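Putative branched-chain amino acid transport system substrate-binding protein (Rhodopseudomonas palustris, PDB 4FB4) probably captures small organic acids, such as the caffeic acid held between its two lobes, for uptake by an ABC-type transport system. Local coordinates at residues T13-G18 with G75-P80; I25-A30 with A284-D289. All blocks are in the same frame, centred on the assembly; numbering follows the deposited sequence.

Contact 1: residues T13-G18 with G75-P80. With DHC (caffeic acid), chain B.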
loop_
_atom_site.group_PDB
_atom_site.type_symbol
_atom_site.label_atom_id
_atom_site.label_comp_id
_atom_site.label_asym_id
_atom_site.label_seq_id
_atom_site.Cartn_x
_atom_site.Cartn_y
_atom_site.Cartn_z
ATOM N N THR A 13 10.680 4.746 8.069
ATOM C CA THR A 13 10.505 6.076 7.491
ATOM C C THR A 13 9.138 6.121 6.860
ATOM O O THR A 13 8.799 5.308 5.997
ATOM C CB THR A 13 11.674 6.499 6.538
ATOM O OG1 THR A 13 11.485 7.840 6.030
ATOM C CG2 THR A 13 11.844 5.583 5.435
ATOM N N VAL A 14 8.299 7.030 7.345
ATOM C CA VAL A 14 6.993 7.229 6.755
ATOM C C VAL A 14 6.669 8.711 6.602
ATOM O O VAL A 14 7.356 9.561 7.132
ATOM C CB VAL A 14 5.859 6.527 7.556
ATOM C CG1 VAL A 14 5.827 5.008 7.273
ATOM C CG2 VAL A 14 5.953 6.822 9.047
ATOM N N THR A 15 5.583 9.006 5.914
ATOM C CA THR A 15 5.252 10.362 5.615
ATOM C C THR A 15 4.193 10.847 6.590
ATOM O O THR A 15 3.024 10.468 6.476
ATOM C CB THR A 15 4.714 10.488 4.203
ATOM O OG1 THR A 15 5.681 9.931 3.312
ATOM C CG2 THR A 15 4.424 12.024 3.906
ATOM N N THR A 16 4.597 11.700 7.515
ATOM C CA THR A 16 3.670 12.224 8.482
ATOM C C THR A 16 3.451 13.746 8.385
ATOM O O THR A 16 2.674 14.285 9.157
ATOM C CB THR A 16 4.054 11.816 9.915
ATOM O OG1 THR A 16 5.372 12.265 10.208
ATOM C CG2 THR A 16 3.992 10.289 10.037
ATOM N N THR A 17 4.100 14.400 7.421
ATOM C CA THR A 17 3.833 15.799 7.089
ATOM C C THR A 17 3.579 15.905 5.588
ATOM O O THR A 17 4.007 15.058 4.766
ATOM C CB THR A 17 4.987 16.737 7.492
ATOM O OG1 THR A 17 6.188 16.306 6.831
ATOM C CG2 THR A 17 5.198 16.764 9.018
ATOM N N GLY A 18 2.798 16.912 5.226
ATOM C CA GLY A 18 2.503 17.170 3.839
ATOM C C GLY A 18 1.285 16.359 3.443
ATOM O O GLY A 18 0.692 15.662 4.291
ATOM N N GLY A 75 9.388 1.220 5.051
ATOM C CA GLY A 75 8.831 2.454 4.530
ATOM C C GLY A 75 8.874 2.444 3.013
ATOM O O GLY A 75 9.304 1.423 2.385
ATOM N N SER A 76 8.402 3.509 2.388
ATOM C CA SER A 76 7.833 4.697 3.008
ATOM C C SER A 76 6.360 4.612 2.715
ATOM O O SER A 76 5.858 3.520 2.428
ATOM C CB SER A 76 8.494 5.934 2.421
ATOM O OG SER A 76 7.942 7.158 2.884
ATOM N N SER A 77 5.658 5.735 2.766
ATOM C CA SER A 77 4.178 5.791 2.591
ATOM C C SER A 77 3.655 5.866 1.149
ATOM O O SER A 77 2.545 5.468 0.887
ATOM C CB SER A 77 3.669 7.022 3.321
ATOM O OG SER A 77 3.923 6.833 4.688
ATOM N N VAL A 78 4.481 6.331 0.248
ATOM C CA VAL A 78 4.125 6.534 -1.174
ATOM C C VAL A 78 5.307 6.053 -1.956
ATOM O O VAL A 78 6.379 5.848 -1.392
ATOM C CB VAL A 78 3.749 8.012 -1.491
ATOM C CG1 VAL A 78 2.463 8.367 -0.790
ATOM C CG2 VAL A 78 4.837 9.032 -1.084
ATOM N N THR A 79 5.112 5.810 -3.249
ATOM C CA THR A 79 6.086 5.071 -4.035
ATOM C C THR A 79 7.464 5.744 -4.261
ATOM O O THR A 79 8.467 5.053 -4.132
ATOM C CB THR A 79 5.455 4.703 -5.388
ATOM O OG1 THR A 79 4.308 3.896 -5.089
ATOM C CG2 THR A 79 6.446 3.918 -6.231
ATOM N N PRO A 80 7.527 7.057 -4.559
ATOM C CA PRO A 80 8.920 7.591 -4.853
ATOM C C PRO A 80 9.919 7.477 -3.711
ATOM O O PRO A 80 11.066 7.046 -3.964
ATOM C CB PRO A 80 8.680 9.059 -5.290
ATOM C CG PRO A 80 7.228 9.051 -5.749
ATOM C CD PRO A 80 6.500 8.049 -4.894
HETATM C C1 DHC B . 1.597 6.249 -4.066
HETATM O O1 DHC B . 2.749 6.291 -4.508
HETATM C C2 DHC B . 0.891 4.977 -3.764
HETATM C C3 DHC B . 0.428 4.862 -2.539
HETATM C "C1'" DHC B . -0.201 3.577 -2.007
HETATM C "C2'" DHC B . -0.023 3.279 -0.670
HETATM C "C3'" DHC B . -0.535 2.123 -0.125
HETATM C "C4'" DHC B . -1.287 1.162 -0.930
HETATM C "C5'" DHC B . -1.443 1.449 -2.287
HETATM C "C6'" DHC B . -0.882 2.651 -2.789
HETATM O "O4'" DHC B . -1.784 0.045 -0.327
HETATM O "O3'" DHC B . -0.355 1.913 1.206
HETATM O O2 DHC B . 0.996 7.299 -3.741
#
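Where two neighbouring parallel strands of a periplasmic binding protein lobe run out, their C-terminal ends become loops that border the ligand cleft, and here Thr-13 to Thr-15 meet Gly-75 to Ser-77 at that edge. The backbones stay close, with the CA atoms of Val-14 and Ser-76 4.6 Å apart, but the ladder of strand bonds gives way to other contacts. The buried carbonyl oxygen of Thr-13 has no conventional partner; it faces the CA-H groups of Gly-75 and Ser-76, the latter CA 3.2 Å from Thr-13 O and more nearly in line. The peptide bond between Gly-75 and Ser-76 is cis.

One polar link follows. The N-H of Thr-15 points almost straight (171°) at Ser-77 OG, N to OG 3.0 Å. With OG beside the Ser-77 backbone N and opposite its carbonyl carbon (chi1 -65°), the hydroxyl is presented across the gap to Thr-15, and its second partner is the carboxylate of Glu-27. Val-14 closes one flank, its CB 3.5 Å from Ser-77 OG. On the other, the hydroxyls of Thr-15 and Ser-76 lie alongside each other, OG1 to OG 3.6 Å, not bonded directly but both held by Asp-50, which also binds Thr-13 OG1. One carboxylate thus ties three hydroxyls from the two segments together.

Beyond Ser-77 the chain turns at Val-78, the N-cap position, into helix 79-92. The first-turn N-H of Thr-79 donates to the caffeic acid carboxylate, N to O1 2.7 Å at 165°, so the helix end would be expected to help stabilise that anion. Strand 8-14 lies between strands 41-49 and 72-75, and the loop after it leads into helix 21-30, whose Glu-27 touches Val-14.

Contact 2: residues I25-A30 with A284-D289. With DHC (caffeic acid), chain B.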
loop_
_atom_site.group_PDB
_atom_site.type_symbol
_atom_site.label_atom_id
_atom_site.label_comp_id
_atom_site.label_asym_id
_atom_site.label_seq_id
_atom_site.Cartn_x
_atom_site.Cartn_y
_atom_site.Cartn_z
ATOM N N ILE A 25 0.212 8.797 8.640
ATOM C CA ILE A 25 -0.242 8.972 10.013
ATOM C C ILE A 25 -0.923 7.703 10.556
ATOM O O ILE A 25 -0.598 7.260 11.658
ATOM C CB ILE A 25 -1.111 10.250 10.205
ATOM C CG1 ILE A 25 -0.197 11.484 10.145
ATOM C CG2 ILE A 25 -1.832 10.213 11.553
ATOM C CD1 ILE A 25 -0.964 12.801 10.124
ATOM N N PRO A 26 -1.812 7.075 9.771
ATOM C CA PRO A 26 -2.352 5.801 10.243
ATOM C C PRO A 26 -1.296 4.689 10.352
ATOM O O PRO A 26 -1.376 3.881 11.283
ATOM C CB PRO A 26 -3.426 5.436 9.201
ATOM C CG PRO A 26 -3.784 6.757 8.558
ATOM C CD PRO A 26 -2.529 7.586 8.579
ATOM N N GLU A 27 -0.302 4.696 9.457
ATOM C CA GLU A 27 0.813 3.762 9.566
ATOM C C GLU A 27 1.596 3.948 10.878
ATOM O O GLU A 27 1.859 2.963 11.583
ATOM C CB GLU A 27 1.735 3.851 8.333
ATOM C CG GLU A 27 0.948 3.475 7.092
ATOM C CD GLU A 27 1.622 3.728 5.747
ATOM O OE1 GLU A 27 2.603 4.459 5.696
ATOM O OE2 GLU A 27 1.133 3.144 4.730
ATOM N N ARG A 28 1.877 5.198 11.243
ATOM C CA ARG A 28 2.537 5.494 12.486
ATOM C C ARG A 28 1.668 5.122 13.706
ATOM O O ARG A 28 2.144 4.564 14.688
ATOM C CB ARG A 28 2.948 6.963 12.569
ATOM C CG ARG A 28 3.739 7.212 13.844
ATOM C CD ARG A 28 4.217 8.622 13.982
ATOM N NE ARG A 28 3.097 9.508 14.158
ATOM C CZ ARG A 28 3.150 10.831 13.967
ATOM N NH1 ARG A 28 4.303 11.465 13.614
ATOM N NH2 ARG A 28 2.050 11.537 14.152
ATOM N N ASN A 29 0.408 5.489 13.660
ATOM C CA ASN A 29 -0.528 5.210 14.743
ATOM C C ASN A 29 -0.666 3.695 15.033
ATOM O O ASN A 29 -0.804 3.294 16.183
ATOM C CB ASN A 29 -1.901 5.800 14.387
ATOM C CG ASN A 29 -1.955 7.291 14.566
ATOM O OD1 ASN A 29 -1.012 7.897 15.103
ATOM N ND2 ASN A 29 -3.102 7.907 14.177
ATOM N N ALA A 30 -0.612 2.859 13.996
ATOM C CA ALA A 30 -0.780 1.425 14.154
ATOM C C ALA A 30 0.397 0.833 14.954
ATOM O O ALA A 30 0.257 -0.245 15.517
ATOM C CB ALA A 30 -0.890 0.735 12.801
ATOM N N ALA A 284 -2.953 1.773 7.856
ATOM C CA ALA A 284 -2.689 1.213 9.206
ATOM C C ALA A 284 -2.351 -0.270 9.131
ATOM O O ALA A 284 -1.419 -0.749 9.762
ATOM C CB ALA A 284 -3.907 1.413 10.129
ATOM N N ALA A 285 -3.043 -0.972 8.278
ATOM C CA ALA A 285 -2.885 -2.380 8.166
ATOM C C ALA A 285 -1.527 -2.761 7.657
ATOM O O ALA A 285 -1.008 -3.811 8.026
ATOM C CB ALA A 285 -4.010 -2.956 7.304
ATOM N N HIS A 286 -0.905 -1.941 6.815
ATOM C CA HIS A 286 0.399 -2.325 6.252
ATOM C C HIS A 286 1.489 -2.362 7.287
ATOM O O HIS A 286 2.353 -3.275 7.281
ATOM C CB HIS A 286 0.827 -1.431 5.074
ATOM C CG HIS A 286 -0.091 -1.478 3.909
ATOM N ND1 HIS A 286 -0.624 -2.604 3.458
ATOM C CD2 HIS A 286 -0.553 -0.479 3.087
ATOM C CE1 HIS A 286 -1.442 -2.335 2.421
ATOM N NE2 HIS A 286 -1.369 -1.048 2.176
ATOM N N SER A 287 1.554 -1.334 8.125
ATOM C CA SER A 287 2.552 -1.361 9.192
ATOM C C SER A 287 2.268 -2.469 10.238
ATOM O O SER A 287 3.181 -3.175 10.684
ATOM C CB SER A 287 2.746 0.030 9.839
ATOM O OG SER A 287 1.601 0.464 10.466
ATOM N N PHE A 288 1.003 -2.659 10.592
ATOM C CA PHE A 288 0.611 -3.731 11.481
ATOM C C PHE A 288 1.045 -5.098 10.908
ATOM O O PHE A 288 1.640 -5.913 11.623
ATOM C CB PHE A 288 -0.878 -3.677 11.685
ATOM C CG PHE A 288 -1.435 -4.714 12.615
ATOM C CD1 PHE A 288 -1.476 -4.488 13.987
ATOM C CD2 PHE A 288 -1.950 -5.891 12.129
ATOM C CE1 PHE A 288 -2.003 -5.427 14.829
ATOM C CE2 PHE A 288 -2.493 -6.824 12.975
ATOM C CZ PHE A 288 -2.530 -6.576 14.332
ATOM N N ASP A 289 0.792 -5.301 9.617
ATOM C CA ASP A 289 1.135 -6.532 8.935
ATOM C C ASP A 289 2.627 -6.774 8.818
ATOM O O ASP A 289 3.058 -7.907 8.899
ATOM C CB ASP A 289 0.522 -6.584 7.550
ATOM C CG ASP A 289 -1.010 -6.770 7.605
ATOM O OD1 ASP A 289 -1.620 -6.906 8.730
ATOM O OD2 ASP A 289 -1.632 -6.783 6.521
HETATM C C1 DHC B . 1.597 6.249 -4.066
HETATM O O1 DHC B . 2.749 6.291 -4.508
HETATM C C2 DHC B . 0.891 4.977 -3.764
HETATM C C3 DHC B . 0.428 4.862 -2.539
HETATM C "C1'" DHC B . -0.201 3.577 -2.007
HETATM C "C2'" DHC B . -0.023 3.279 -0.670
HETATM C "C3'" DHC B . -0.535 2.123 -0.125
HETATM C "C4'" DHC B . -1.287 1.162 -0.930
HETATM C "C5'" DHC B . -1.443 1.449 -2.287
HETATM C "C6'" DHC B . -0.882 2.651 -2.789
HETATM O "O4'" DHC B . -1.784 0.045 -0.327
HETATM O "O3'" DHC B . -0.355 1.913 1.206
HETATM O O2 DHC B . 0.996 7.299 -3.741
#
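Glu-27 brings its carboxylate, whose other oxygen is taken by Ser-77, to the rim of the His-286 imidazole, OE2 lying near the ring plane 4.3 Å from CD2. The same rim also receives the 4-hydroxyl of caffeic acid: NE2 and O4' are 2.8 Å apart in a hydrogen bond whose donor could be either, and the adjacent O3' comes within 3.0 Å of CD2. The catechol is therefore met by the edge of the ring. The negative charge expected on Glu-27 might favour a protonated imidazole, although OE2 and His-286 NE2 are 5.5 Å apart, too far for a direct bond.

After strand 242-245 of the second lobe the chain crosses back to the first, one of the interlobe crossovers of the periplasmic binding protein fold, and forms helix 261-275 and then helix 282-302, which can thus pack on helix 21-30. The two short helix segments run in broadly the same direction, at -38°, with axes only 7.4 Å apart. Such closeness depends on small side chains: Ala-30 CB nestles 3.4 Å from Ala-284 O, and the methyls of Ala-30 and Ala-284 touch as well, beside Pro-26, whose ring also rests on Tyr-271 of helix 261-275. Across the seam Ser-287 OG donates to Glu-27 O at 2.7 Å, lying in the carbonyl plane on a lone pair. The Ser-287 OG sits between backbone N and carbonyl carbon (chi1 64°), a turn that presents it to the facing helix.

Overall arrangement
Contacts 1 and 2 lie 12 Å apart between centres and are joined by Glu-27: its OE1 is 2.9 Å from Ser-77 OG, a probable hydrogen bond, and 3.6 Å from Val-14 CG1. Strand 8-14 and helix 21-30 are consecutive, so one strand-loop-helix unit supplies a side of each contact. The two reach opposite ends of the caffeic acid: residues 75-80 hold the carboxylate, residues 284-289 the catechol, while Glu-27 OE2 stands 4.0 Å from the ligand's O3'. Ser-199, Arg-174 and Gln-282 bind the ligand as well. The example illustrates how a binding-protein cleft is assembled from segments distant in sequence.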